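Side-chain contacts in uncharacterized peptidase Lmo0363 (Listeria monocytogenes, PDB 3L4E), which probably acts as a serine-type peptidase of family S51, the peptidase E family, although its substrate has not been established: residues H161-P166 with I170-V175; F91-E96 with A123-P128; A192-G197 with I201-S206; S9-V14 with F82-G87. All coordinates share one frame; numbering follows the deposited sequence.

Interactions 2 and 4 are buried and apolar. Interaction 2 sets helix 90-100 against the turn at the C-terminal end of helix 121-124, and interaction 4 joins the loop after strand 4-8 to strand 82-85. They meet where Leu93 packs on Val85. Interaction 3 is partly buried and relies on backbone hydrogen bonds between the last two strands of the main sheet. Interaction 1 lies at the surface and combines a backbone-to-hydroxyl bond with a tyrosine lying against a helix. Interactions 1 and 3 share a sulfate, reached by an amide in one and an arginine in the other. Interactions 1 and 4 are linked by a probable hydrogen bond from His161 N to Ser9 OG.

Interaction 1: H161-P166 with I170-V175; sequences HYNNTP and ITQKIV. With SO4 (sulfate ion), chain B.
A hydrogen bond runs from Asn163 N to Thr171 OG1, at 3.1 Å and 158° at the hydrogen. Thr171 holds OG1 between its own backbone N and carbonyl carbon (chi1 57°). The hydroxyl is also hydrogen-bonded to the backbone carbonyl oxygens of Phe167, just before the helix, and of Lys168. It thus ties the loop to the first turn of the helix. A type II beta turn from His161 to Asn164 presents the Asn163 N-H, and is closed by Asn164 N to His161 O at 2.9 Å.

The apolar part belongs to Tyr162. Its ring swings out with CG anti to the backbone N (chi1 -180°) and lies against the helix. Tyr162 CE1 meets Val175 CG2 at 3.5 Å, and Tyr162 CD1 comes to 4.0 Å from Thr171 CB.

A water bridges the two segments: it accepts from Ile170 N at 2.7 Å and donates weakly to Pro166 O. On the loop, Asn164 ND2 gives a hydrogen bond to sulfate O3 at 3.3 Å. The ion probably comes from the crystallisation liquor.

His161, a charge-relay residue by similarity, has its side chain beside Ser120, and its ND1 is hydrogen-bonded to Asn189. The loop therefore joins the probable active site to the surface, between strand 157-159 and helix 168-177. Thr171 and Val175 also rest on Leu159 of that strand.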
loop_
_atom_site.group_PDB
_atom_site.type_symbol
_atom_site.label_atom_id
_atom_site.label_comp_id
_atom_site.label_asym_id
_atom_site.label_seq_id
_atom_site.Cartn_x
_atom_site.Cartn_y
_atom_site.Cartn_z
ATOM N N HIS A 161 2.161 8.040 -8.502
ATOM C CA HIS A 161 2.586 8.318 -9.870
ATOM C C HIS A 161 2.323 9.775 -10.269
ATOM O O HIS A 161 2.076 10.049 -11.439
ATOM C CB HIS A 161 1.906 7.373 -10.876
ATOM C CG HIS A 161 1.882 5.931 -10.461
ATOM N ND1 HIS A 161 3.028 5.192 -10.252
ATOM C CD2 HIS A 161 0.847 5.084 -10.245
ATOM C CE1 HIS A 161 2.700 3.958 -9.913
ATOM N NE2 HIS A 161 1.382 3.864 -9.901
ATOM N N TYR A 162 2.376 10.703 -9.311
ATOM C CA TYR A 162 1.992 12.098 -9.589
ATOM C C TYR A 162 2.841 12.748 -10.673
ATOM O O TYR A 162 4.071 12.767 -10.589
ATOM C CB TYR A 162 2.010 12.972 -8.327
ATOM C CG TYR A 162 1.602 14.410 -8.610
ATOM C CD1 TYR A 162 0.268 14.746 -8.810
ATOM C CD2 TYR A 162 2.549 15.425 -8.692
ATOM C CE1 TYR A 162 -0.110 16.053 -9.077
ATOM C CE2 TYR A 162 2.179 16.738 -8.955
ATOM C CZ TYR A 162 0.849 17.047 -9.144
ATOM O OH TYR A 162 0.472 18.348 -9.413
ATOM N N ASN A 163 2.164 13.295 -11.677
ATOM C CA ASN A 163 2.823 13.929 -12.818
ATOM C C ASN A 163 3.858 13.003 -13.456
ATOM O O ASN A 163 4.809 13.458 -14.095
ATOM C CB ASN A 163 3.458 15.261 -12.415
ATOM C CG ASN A 163 3.588 16.219 -13.581
ATOM O OD1 ASN A 163 2.804 16.169 -14.530
ATOM N ND2 ASN A 163 4.578 17.103 -13.515
ATOM N N ASN A 164 3.662 11.702 -13.258
ATOM C CA ASN A 164 4.480 10.669 -13.888
ATOM C C ASN A 164 3.723 9.990 -15.016
ATOM O O ASN A 164 2.652 9.428 -14.798
ATOM C CB ASN A 164 4.860 9.581 -12.878
ATOM C CG ASN A 164 5.960 10.005 -11.931
ATOM O OD1 ASN A 164 5.743 10.105 -10.724
ATOM N ND2 ASN A 164 7.155 10.236 -12.466
ATOM N N THR A 165 4.279 10.034 -16.219
ATOM C CA THR A 165 3.746 9.253 -17.328
ATOM C C THR A 165 3.676 7.797 -16.873
ATOM O O THR A 165 4.552 7.345 -16.137
ATOM C CB THR A 165 4.666 9.376 -18.563
ATOM O OG1 THR A 165 4.880 10.763 -18.866
ATOM C CG2 THR A 165 4.062 8.684 -19.774
ATOM N N PRO A 166 2.631 7.053 -17.288
ATOM C CA PRO A 166 1.481 7.427 -18.120
ATOM C C PRO A 166 0.271 7.874 -17.309
ATOM O O PRO A 166 -0.861 7.589 -17.704
ATOM C CB PRO A 166 1.124 6.112 -18.832
ATOM C CG PRO A 166 2.144 5.090 -18.370
ATOM C CD PRO A 166 2.675 5.599 -17.084
ATOM N N ILE A 170 -4.199 11.995 -15.902
ATOM C CA ILE A 170 -5.023 11.415 -14.843
ATOM C C ILE A 170 -4.795 12.102 -13.505
ATOM O O ILE A 170 -5.743 12.559 -12.864
ATOM C CB ILE A 170 -4.787 9.902 -14.688
ATOM C CG1 ILE A 170 -5.436 9.144 -15.849
ATOM C CG2 ILE A 170 -5.332 9.413 -13.347
ATOM C CD1 ILE A 170 -5.112 7.670 -15.876
ATOM N N THR A 171 -3.534 12.162 -13.075
ATOM C CA THR A 171 -3.213 12.725 -11.767
ATOM C C THR A 171 -3.475 14.230 -11.705
ATOM O O THR A 171 -3.850 14.760 -10.658
ATOM C CB THR A 171 -1.762 12.403 -11.324
ATOM O OG1 THR A 171 -0.828 12.881 -12.299
ATOM C CG2 THR A 171 -1.572 10.897 -11.142
ATOM N N GLN A 172 -3.276 14.911 -12.829
ATOM C CA GLN A 172 -3.565 16.337 -12.925
ATOM C C GLN A 172 -5.045 16.616 -12.689
ATOM O O GLN A 172 -5.410 17.530 -11.946
ATOM C CB GLN A 172 -3.162 16.867 -14.304
ATOM C CG GLN A 172 -1.661 16.890 -14.559
ATOM C CD GLN A 172 -0.937 17.860 -13.650
ATOM O OE1 GLN A 172 0.204 17.625 -13.254
ATOM N NE2 GLN A 172 -1.602 18.958 -13.310
ATOM N N LYS A 173 -5.896 15.824 -13.331
ATOM C CA LYS A 173 -7.337 16.021 -13.234
ATOM C C LYS A 173 -7.874 15.659 -11.855
ATOM O O LYS A 173 -8.888 16.200 -11.420
ATOM C CB LYS A 173 -8.061 15.249 -14.336
ATOM C CG LYS A 173 -7.832 15.853 -15.716
ATOM C CD LYS A 173 -8.575 15.107 -16.810
ATOM C CE LYS A 173 -8.418 15.823 -18.147
ATOM N NZ LYS A 173 -9.096 15.096 -19.256
ATOM N N ILE A 174 -7.184 14.755 -11.164
ATOM C CA ILE A 174 -7.564 14.392 -9.806
ATOM C C ILE A 174 -7.286 15.536 -8.835
ATOM O O ILE A 174 -8.129 15.869 -8.007
ATOM C CB ILE A 174 -6.854 13.101 -9.343
ATOM C CG1 ILE A 174 -7.368 11.905 -10.151
ATOM C CG2 ILE A 174 -7.036 12.873 -7.837
ATOM C CD1 ILE A 174 -6.801 10.572 -9.726
ATOM N N VAL A 175 -6.107 16.141 -8.943
ATOM C CA VAL A 175 -5.781 17.284 -8.100
ATOM C C VAL A 175 -6.821 18.388 -8.253
ATOM O O VAL A 175 -7.297 18.948 -7.264
ATOM C CB VAL A 175 -4.397 17.869 -8.435
ATOM C CG1 VAL A 175 -4.261 19.249 -7.826
ATOM C CG2 VAL A 175 -3.299 16.947 -7.935
HETATM S S SO4 B . 10.123 11.439 -10.238
HETATM O O1 SO4 B . 9.739 10.038 -10.396
HETATM O O2 SO4 B . 11.467 11.637 -10.780
HETATM O O3 SO4 B . 9.168 12.299 -10.927
HETATM O O4 SO4 B . 10.133 11.778 -8.818
HETATM O O HOH W 1 -3.145 10.150 -17.560
#

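Interaction 2: F91-E96 with A123-P128; sequences FFLLQE and AVITSP
The backbones of helix 90-100 and the type I beta turn from Val124 to Ser127 come closest at Leu94 and Ile125, whose CA atoms lie 6.9 Å apart. Ile125 carries the contact from the turn and meets two successive leucines of the helix. Its CG1 stands between the backbone N and the carbonyl carbon (chi1 63°). From there Ile125 CD1 extends to Leu93 CD2, at 3.8 Å. The same methyl, Leu93 CD2, also touches Ile125 CG2, at 3.9 Å. One methyl of Leu93 thus touches both methyl groups of Ile125, and the two side chains cross at about a right angle. Leu94 adds a looser touch, Leu94 CB to Ile125 CG2 at 4.4 Å.

The turn is braced from within. Thr126 OG1 donates to Ala123 O at 2.7 Å, and Ser127 OG donates to Val124 O at 2.8 Å. Each carbonyl also accepts from the backbone N of the same residue. Ile125 packs further on Thr90, Leu97 and Tyr116.

Leu93 reaches the probable nucleophile elbow around Ser120, the charge-relay serine by similarity. All three touching residues are buried and meet through carbon alone. The contact is therefore purely apolar and rests on a few carbon-to-carbon touches, while the polar side chains of Thr126 and Ser127 are used to hold the turn.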
loop_
_atom_site.group_PDB
_atom_site.type_symbol
_atom_site.label_atom_id
_atom_site.label_comp_id
_atom_site.label_asym_id
_atom_site.label_seq_id
_atom_site.Cartn_x
_atom_site.Cartn_y
_atom_site.Cartn_z
ATOM N N PHE A 91 -9.751 -0.661 -5.729
ATOM C CA PHE A 91 -11.109 -1.051 -5.359
ATOM C C PHE A 91 -11.206 -2.542 -5.041
ATOM O O PHE A 91 -11.825 -2.932 -4.058
ATOM C CB PHE A 91 -12.116 -0.615 -6.422
ATOM C CG PHE A 91 -12.177 0.869 -6.588
ATOM C CD1 PHE A 91 -13.026 1.635 -5.806
ATOM C CD2 PHE A 91 -11.355 1.509 -7.507
ATOM C CE1 PHE A 91 -13.061 3.009 -5.945
ATOM C CE2 PHE A 91 -11.392 2.881 -7.653
ATOM C CZ PHE A 91 -12.241 3.630 -6.871
ATOM N N PHE A 92 -10.565 -3.371 -5.851
ATOM C CA PHE A 92 -10.568 -4.803 -5.572
ATOM C C PHE A 92 -9.867 -5.102 -4.248
ATOM O O PHE A 92 -10.355 -5.902 -3.439
ATOM C CB PHE A 92 -9.919 -5.592 -6.703
ATOM C CG PHE A 92 -9.978 -7.069 -6.497
ATOM C CD1 PHE A 92 -11.188 -7.745 -6.599
ATOM C CD2 PHE A 92 -8.840 -7.784 -6.164
ATOM C CE1 PHE A 92 -11.257 -9.107 -6.391
ATOM C CE2 PHE A 92 -8.898 -9.143 -5.957
ATOM C CZ PHE A 92 -10.108 -9.810 -6.066
ATOM N N LEU A 93 -8.728 -4.450 -4.027
ATOM C CA LEU A 93 -8.006 -4.571 -2.763
ATOM C C LEU A 93 -8.891 -4.233 -1.560
ATOM O O LEU A 93 -9.001 -5.020 -0.610
ATOM C CB LEU A 93 -6.760 -3.687 -2.782
ATOM C CG LEU A 93 -5.957 -3.558 -1.483
ATOM C CD1 LEU A 93 -5.360 -4.888 -1.038
ATOM C CD2 LEU A 93 -4.872 -2.493 -1.656
ATOM N N LEU A 94 -9.521 -3.065 -1.585
ATOM C CA LEU A 94 -10.354 -2.647 -0.457
ATOM C C LEU A 94 -11.541 -3.592 -0.291
ATOM O O LEU A 94 -11.918 -3.949 0.826
ATOM C CB LEU A 94 -10.843 -1.210 -0.648
ATOM C CG LEU A 94 -11.628 -0.617 0.524
ATOM C CD1 LEU A 94 -10.804 -0.651 1.799
ATOM C CD2 LEU A 94 -12.088 0.815 0.199
ATOM N N GLN A 95 -12.118 -4.001 -1.413
ATOM C CA GLN A 95 -13.225 -4.945 -1.394
ATOM C C GLN A 95 -12.868 -6.220 -0.640
ATOM O O GLN A 95 -13.622 -6.676 0.213
ATOM C CB GLN A 95 -13.656 -5.284 -2.820
ATOM C CG GLN A 95 -14.740 -6.331 -2.892
ATOM C CD GLN A 95 -15.124 -6.612 -4.314
ATOM O OE1 GLN A 95 -15.899 -5.868 -4.908
ATOM N NE2 GLN A 95 -14.550 -7.666 -4.891
ATOM N N GLU A 96 -11.711 -6.795 -0.950
ATOM C CA GLU A 96 -11.317 -8.054 -0.328
ATOM C C GLU A 96 -10.926 -7.873 1.141
ATOM O O GLU A 96 -11.230 -8.730 1.979
ATOM C CB GLU A 96 -10.212 -8.729 -1.143
ATOM C CG GLU A 96 -10.668 -9.090 -2.560
ATOM C CD GLU A 96 -11.915 -9.985 -2.570
ATOM O OE1 GLU A 96 -11.864 -11.097 -2.013
ATOM O OE2 GLU A 96 -12.949 -9.575 -3.135
ATOM N N ALA A 123 -0.961 2.311 -0.806
ATOM C CA ALA A 123 -0.914 3.642 -0.192
ATOM C C ALA A 123 -2.280 4.325 -0.224
ATOM O O ALA A 123 -2.679 4.986 0.737
ATOM C CB ALA A 123 0.118 4.529 -0.891
ATOM N N VAL A 124 -2.991 4.182 -1.338
ATOM C CA VAL A 124 -4.276 4.848 -1.476
ATOM C C VAL A 124 -5.247 4.408 -0.371
ATOM O O VAL A 124 -6.004 5.235 0.155
ATOM C CB VAL A 124 -4.878 4.636 -2.890
ATOM C CG1 VAL A 124 -6.305 5.183 -2.977
ATOM C CG2 VAL A 124 -3.997 5.290 -3.942
ATOM N N ILE A 125 -5.231 3.122 -0.004
ATOM C CA ILE A 125 -6.179 2.655 1.024
ATOM C C ILE A 125 -5.906 3.182 2.441
ATOM O O ILE A 125 -6.720 2.964 3.345
ATOM C CB ILE A 125 -6.342 1.101 1.065
ATOM C CG1 ILE A 125 -5.027 0.420 1.441
ATOM C CG2 ILE A 125 -6.882 0.569 -0.251
ATOM C CD1 ILE A 125 -5.218 -1.049 1.804
ATOM N N THR A 126 -4.785 3.875 2.646
ATOM C CA THR A 126 -4.544 4.515 3.944
ATOM C C THR A 126 -5.377 5.789 4.119
ATOM O O THR A 126 -5.524 6.285 5.231
ATOM C CB THR A 126 -3.059 4.869 4.184
ATOM O OG1 THR A 126 -2.647 5.891 3.266
ATOM C CG2 THR A 126 -2.164 3.649 4.035
ATOM N N SER A 127 -5.922 6.306 3.020
ATOM C CA SER A 127 -6.738 7.522 3.046
ATOM C C SER A 127 -8.112 7.285 3.662
ATOM O O SER A 127 -8.506 6.146 3.908
ATOM C CB SER A 127 -6.925 8.048 1.626
ATOM O OG SER A 127 -7.810 7.213 0.894
ATOM N N PRO A 128 -8.855 8.369 3.913
ATOM C CA PRO A 128 -10.217 8.197 4.438
ATOM C C PRO A 128 -11.160 7.501 3.456
ATOM O O PRO A 128 -12.049 6.777 3.887
ATOM C CB PRO A 128 -10.684 9.640 4.671
ATOM C CG PRO A 128 -9.408 10.430 4.832
ATOM C CD PRO A 128 -8.437 9.783 3.895
#

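Interaction 3: A192-G197 with I201-S206; sequences AIFIRG and ITKRLS. With SO4 (sulfate ion), chain B.
Phe194 and Lys203 meet because both side chains start with CG anti to the carbonyl carbon, chi1 -69° and -65°, and the lysine then bends at chi2. Lys203 CG comes over one face of the Phe194 ring, offset toward the rim. It lies 3.8 Å from the ring centroid and 17° off the normal, a CH-pi contact. Beyond the bend, the end of the lysine leads away from strand 192-196. Ala192 and Ile201 share this face of the sheet, with Ile201 CB 4.4 Å from Phe194 CB. Helix 15-21 also covers it, through Leu17 packing on Ala192 and Phe194.

Two antiparallel hydrogen-bonded pairs hold the backbones. Ala192 and Lys203 exchange bonds of 2.9 Å (Ala192 N to Lys203 O) and 3.0 Å (Lys203 N to Ala192 O). Phe194 and Ile201 do the same, with Phe194 N to Ile201 O at 2.8 Å. Between them Ile193 and Thr202 form a non-hydrogen-bonded pair on the other face, where Thr202 OG1 bonds to Tyr185.

Past the pairing, Arg204 NE bonds to sulfate O4, and Arg204 NH1 to sulfate O2 at 3.0 Å, gripping the ion at the guanidinium edge. Ser188, His190 and Asn164 also bind the ion.

This is a twisted antiparallel beta hairpin. Strand 191-196 lies next to strand 4-8, antiparallel to it, and strand 199-204 forms the edge of the mixed main sheet.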
loop_
_atom_site.group_PDB
_atom_site.type_symbol
_atom_site.label_atom_id
_atom_site.label_comp_id
_atom_site.label_asym_id
_atom_site.label_seq_id
_atom_site.Cartn_x
_atom_site.Cartn_y
_atom_site.Cartn_z
ATOM N N ALA A 192 8.786 8.931 -1.504
ATOM C CA ALA A 192 8.136 8.094 -0.508
ATOM C C ALA A 192 7.694 8.990 0.635
ATOM O O ALA A 192 8.244 10.080 0.820
ATOM C CB ALA A 192 9.077 7.003 -0.018
ATOM N N ILE A 193 6.686 8.548 1.379
ATOM C CA ILE A 193 6.247 9.268 2.572
ATOM C C ILE A 193 6.602 8.426 3.794
ATOM O O ILE A 193 6.163 7.265 3.907
ATOM C CB ILE A 193 4.724 9.557 2.578
ATOM C CG1 ILE A 193 4.259 10.106 1.222
ATOM C CG2 ILE A 193 4.385 10.533 3.704
ATOM C CD1 ILE A 193 2.747 10.196 1.087
ATOM N N PHE A 194 7.421 9.006 4.670
ATOM C CA PHE A 194 7.826 8.392 5.927
ATOM C C PHE A 194 6.825 8.830 6.981
ATOM O O PHE A 194 6.670 10.037 7.230
ATOM C CB PHE A 194 9.186 8.927 6.394
ATOM C CG PHE A 194 10.375 8.514 5.554
ATOM C CD1 PHE A 194 10.239 7.882 4.334
ATOM C CD2 PHE A 194 11.657 8.801 6.007
ATOM C CE1 PHE A 194 11.363 7.528 3.594
ATOM C CE2 PHE A 194 12.769 8.452 5.272
ATOM C CZ PHE A 194 12.618 7.812 4.066
ATOM N N ILE A 195 6.165 7.873 7.614
ATOM C CA ILE A 195 5.223 8.195 8.678
ATOM C C ILE A 195 5.567 7.462 9.970
ATOM O O ILE A 195 5.560 6.230 10.027
ATOM C CB ILE A 195 3.769 7.899 8.261
ATOM C CG1 ILE A 195 3.388 8.780 7.070
ATOM C CG2 ILE A 195 2.823 8.143 9.438
ATOM C CD1 ILE A 195 2.228 8.280 6.255
ATOM N N ARG A 196 5.893 8.245 10.993
ATOM C CA ARG A 196 6.156 7.744 12.334
ATOM C C ARG A 196 5.289 8.540 13.305
ATOM O O ARG A 196 5.649 9.645 13.722
ATOM C CB ARG A 196 7.636 7.906 12.695
ATOM C CG ARG A 196 8.604 7.169 11.768
ATOM C CD ARG A 196 8.777 5.712 12.183
ATOM N NE ARG A 196 9.917 5.065 11.524
ATOM C CZ ARG A 196 10.051 3.748 11.399
ATOM N NH1 ARG A 196 9.115 2.940 11.883
ATOM N NH2 ARG A 196 11.115 3.236 10.791
ATOM N N GLY A 197 4.132 7.987 13.639
ATOM C CA GLY A 197 3.164 8.704 14.443
ATOM C C GLY A 197 2.673 9.946 13.725
ATOM O O GLY A 197 2.192 9.867 12.591
ATOM N N ILE A 201 6.873 12.870 6.658
ATOM C CA ILE A 201 7.944 13.487 5.881
ATOM C C ILE A 201 8.023 12.886 4.484
ATOM O O ILE A 201 8.126 11.670 4.330
ATOM C CB ILE A 201 9.307 13.288 6.568
ATOM C CG1 ILE A 201 9.262 13.789 8.016
ATOM C CG2 ILE A 201 10.396 14.013 5.797
ATOM C CD1 ILE A 201 10.447 13.366 8.864
ATOM N N THR A 202 7.975 13.735 3.467
ATOM C CA THR A 202 8.225 13.282 2.108
ATOM C C THR A 202 9.721 13.314 1.822
ATOM O O THR A 202 10.414 14.281 2.171
ATOM C CB THR A 202 7.497 14.154 1.069
ATOM O OG1 THR A 202 6.082 14.041 1.262
ATOM C CG2 THR A 202 7.841 13.697 -0.348
ATOM N N LYS A 203 10.212 12.248 1.195
ATOM C CA LYS A 203 11.596 12.162 0.748
ATOM C C LYS A 203 11.628 11.804 -0.728
ATOM O O LYS A 203 10.767 11.066 -1.213
ATOM C CB LYS A 203 12.335 11.087 1.541
ATOM C CG LYS A 203 12.489 11.393 3.021
ATOM C CD LYS A 203 13.492 12.503 3.241
ATOM C CE LYS A 203 13.622 12.854 4.714
ATOM N NZ LYS A 203 14.370 14.129 4.900
ATOM N N ARG A 204 12.630 12.300 -1.442
ATOM C CA ARG A 204 12.760 12.021 -2.863
ATOM C C ARG A 204 14.149 11.491 -3.148
ATOM O O ARG A 204 15.133 12.006 -2.620
ATOM C CB ARG A 204 12.496 13.271 -3.709
ATOM C CG ARG A 204 12.669 13.029 -5.202
ATOM C CD ARG A 204 12.151 14.178 -6.065
ATOM N NE ARG A 204 12.188 13.814 -7.480
ATOM C CZ ARG A 204 13.087 14.263 -8.351
ATOM N NH1 ARG A 204 13.041 13.864 -9.616
ATOM N NH2 ARG A 204 14.025 15.123 -7.968
ATOM N N LEU A 205 14.209 10.459 -3.981
ATOM C CA LEU A 205 15.466 9.856 -4.385
ATOM C C LEU A 205 15.907 10.507 -5.685
ATOM O O LEU A 205 15.219 10.403 -6.703
ATOM C CB LEU A 205 15.277 8.352 -4.574
ATOM C CG LEU A 205 16.521 7.528 -4.892
ATOM C CD1 LEU A 205 17.600 7.797 -3.862
ATOM C CD2 LEU A 205 16.147 6.061 -4.917
ATOM N N SER A 206 17.041 11.201 -5.643
ATOM C CA SER A 206 17.567 11.869 -6.828
ATOM C C SER A 206 19.038 12.224 -6.660
ATOM O O SER A 206 19.687 12.660 -7.609
ATOM C CB SER A 206 16.763 13.135 -7.142
ATOM O OG SER A 206 17.079 14.179 -6.234
ATOM O OXT SER A 206 19.600 12.092 -5.575
HETATM S S SO4 B . 10.123 11.439 -10.238
HETATM O O1 SO4 B . 9.739 10.038 -10.396
HETATM O O2 SO4 B . 11.467 11.637 -10.780
HETATM O O3 SO4 B . 9.168 12.299 -10.927
HETATM O O4 SO4 B . 10.133 11.778 -8.818
#

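Interaction 4: S9-V14 with F82-G87; sequences SSFKDV and FIYVTG
Phe11 offers one face of its ring to the edge of Tyr84, in a T-shaped (edge-to-face) stack. The ring centroids are 5.3 Å apart and the planes stand at 82°. Tyr84 stands on strand 82-85, in the parallel part of the mixed sheet of an alpha/beta fold. Phe11 comes from the short 3-10 turn in the loop after strand 4-8.

Both rings project with CG anti to the backbone N, chi1 -175° for Phe11 and 179° for Tyr84. These torsions help bring the two rings together between loop and strand. Tyr84 CE2 sits above the Phe11 ring, displaced toward the rim at CG. Phe18 makes a second edge-to-face pair with Phe11, while Ala52 and Leu53 of helix 44-55 also pack against it. Phe32 meets the Tyr84 ring, making this an aromatic cluster.

The loop is also tied to the probable active site. Ser9 O is hydrogen-bonded to Ser120, the charge-relay serine by similarity, and Glu119 takes hydrogen bonds from both Phe11 N and Gly87 N. The side chain of Phe11 is about 8 Å from that of Ser120 at their nearest atoms. Within the stack, CE2 of Tyr84 lies 3.7 Å from CG of Phe11, and the phenol oxygen OH of Tyr84 comes to 3.1 Å from CB of Phe11.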
loop_
_atom_site.group_PDB
_atom_site.type_symbol
_atom_site.label_atom_id
_atom_site.label_comp_id
_atom_site.label_asym_id
_atom_site.label_seq_id
_atom_site.Cartn_x
_atom_site.Cartn_y
_atom_site.Cartn_z
ATOM N N SER A 9 4.857 5.094 -4.548
ATOM C CA SER A 9 4.201 4.814 -5.828
ATOM C C SER A 9 4.769 3.551 -6.457
ATOM O O SER A 9 4.110 2.884 -7.258
ATOM C CB SER A 9 4.416 5.964 -6.815
ATOM O OG SER A 9 3.976 7.202 -6.304
ATOM N N SER A 10 6.012 3.240 -6.101
ATOM C CA SER A 10 6.781 2.213 -6.786
ATOM C C SER A 10 7.924 1.787 -5.884
ATOM O O SER A 10 8.961 2.445 -5.840
ATOM C CB SER A 10 7.325 2.771 -8.106
ATOM O OG SER A 10 8.197 1.854 -8.750
ATOM N N PHE A 11 7.726 0.707 -5.134
ATOM C CA PHE A 11 8.704 0.335 -4.123
ATOM C C PHE A 11 10.088 0.138 -4.743
ATOM O O PHE A 11 11.089 0.551 -4.173
ATOM C CB PHE A 11 8.261 -0.901 -3.321
ATOM C CG PHE A 11 9.195 -1.248 -2.187
ATOM C CD1 PHE A 11 9.144 -0.540 -1.000
ATOM C CD2 PHE A 11 10.141 -2.257 -2.322
ATOM C CE1 PHE A 11 10.011 -0.827 0.050
ATOM C CE2 PHE A 11 11.015 -2.562 -1.280
ATOM C CZ PHE A 11 10.954 -1.844 -0.090
ATOM N N LYS A 12 10.134 -0.466 -5.926
ATOM C CA LYS A 12 11.415 -0.768 -6.545
ATOM C C LYS A 12 12.198 0.497 -6.900
ATOM O O LYS A 12 13.406 0.435 -7.104
ATOM C CB LYS A 12 11.241 -1.685 -7.765
ATOM C CG LYS A 12 10.472 -1.087 -8.927
ATOM C CD LYS A 12 11.372 -0.314 -9.866
ATOM C CE LYS A 12 10.633 0.084 -11.139
ATOM N NZ LYS A 12 11.538 0.752 -12.123
ATOM N N ASP A 13 11.516 1.637 -6.954
ATOM C CA ASP A 13 12.163 2.901 -7.314
ATOM C C ASP A 13 12.690 3.654 -6.095
ATOM O O ASP A 13 13.432 4.631 -6.240
ATOM C CB ASP A 13 11.201 3.806 -8.089
ATOM C CG ASP A 13 11.046 3.399 -9.542
ATOM O OD1 ASP A 13 11.953 2.734 -10.089
ATOM O OD2 ASP A 13 10.019 3.769 -10.144
ATOM N N VAL A 14 12.322 3.208 -4.893
ATOM C CA VAL A 14 12.720 3.935 -3.680
ATOM C C VAL A 14 13.303 3.037 -2.588
ATOM O O VAL A 14 13.218 3.355 -1.395
ATOM C CB VAL A 14 11.544 4.744 -3.080
ATOM C CG1 VAL A 14 11.083 5.834 -4.043
ATOM C CG2 VAL A 14 10.370 3.825 -2.725
ATOM N N PHE A 82 6.562 -7.173 9.286
ATOM C CA PHE A 82 6.079 -6.082 8.443
ATOM C C PHE A 82 4.879 -6.520 7.631
ATOM O O PHE A 82 4.672 -7.713 7.423
ATOM C CB PHE A 82 7.161 -5.622 7.461
ATOM C CG PHE A 82 8.465 -5.241 8.110
ATOM C CD1 PHE A 82 8.499 -4.704 9.381
ATOM C CD2 PHE A 82 9.658 -5.409 7.430
ATOM C CE1 PHE A 82 9.698 -4.354 9.964
ATOM C CE2 PHE A 82 10.861 -5.059 8.010
ATOM C CZ PHE A 82 10.882 -4.532 9.276
ATOM N N ILE A 83 4.092 -5.544 7.179
ATOM C CA ILE A 83 3.001 -5.784 6.242
ATOM C C ILE A 83 3.311 -4.993 4.973
ATOM O O ILE A 83 3.625 -3.812 5.052
ATOM C CB ILE A 83 1.641 -5.311 6.824
ATOM C CG1 ILE A 83 1.332 -6.032 8.142
ATOM C CG2 ILE A 83 0.502 -5.533 5.815
ATOM C CD1 ILE A 83 0.254 -5.350 8.982
ATOM N N TYR A 84 3.246 -5.641 3.812
ATOM C CA TYR A 84 3.535 -4.976 2.540
ATOM C C TYR A 84 2.374 -5.229 1.595
ATOM O O TYR A 84 1.988 -6.375 1.376
ATOM C CB TYR A 84 4.813 -5.559 1.942
ATOM C CG TYR A 84 5.264 -5.004 0.603
ATOM C CD1 TYR A 84 4.572 -5.308 -0.574
ATOM C CD2 TYR A 84 6.418 -4.226 0.509
ATOM C CE1 TYR A 84 5.008 -4.833 -1.808
ATOM C CE2 TYR A 84 6.859 -3.741 -0.710
ATOM C CZ TYR A 84 6.154 -4.047 -1.865
ATOM O OH TYR A 84 6.609 -3.564 -3.073
ATOM N N VAL A 85 1.835 -4.158 1.023
ATOM C CA VAL A 85 0.706 -4.264 0.105
ATOM C C VAL A 85 1.116 -3.729 -1.261
ATOM O O VAL A 85 1.459 -2.550 -1.393
ATOM C CB VAL A 85 -0.521 -3.508 0.647
ATOM C CG1 VAL A 85 -1.690 -3.567 -0.355
ATOM C CG2 VAL A 85 -0.935 -4.081 2.002
ATOM N N THR A 86 1.087 -4.602 -2.273
ATOM C CA THR A 86 1.510 -4.228 -3.621
ATOM C C THR A 86 0.490 -3.316 -4.289
ATOM O O THR A 86 -0.665 -3.236 -3.863
ATOM C CB THR A 86 1.673 -5.448 -4.553
ATOM O OG1 THR A 86 0.371 -5.909 -4.960
ATOM C CG2 THR A 86 2.451 -6.589 -3.884
ATOM N N GLY A 87 0.920 -2.649 -5.355
ATOM C CA GLY A 87 0.004 -1.913 -6.203
ATOM C C GLY A 87 -0.987 -2.821 -6.911
ATOM O O GLY A 87 -0.936 -4.043 -6.785
#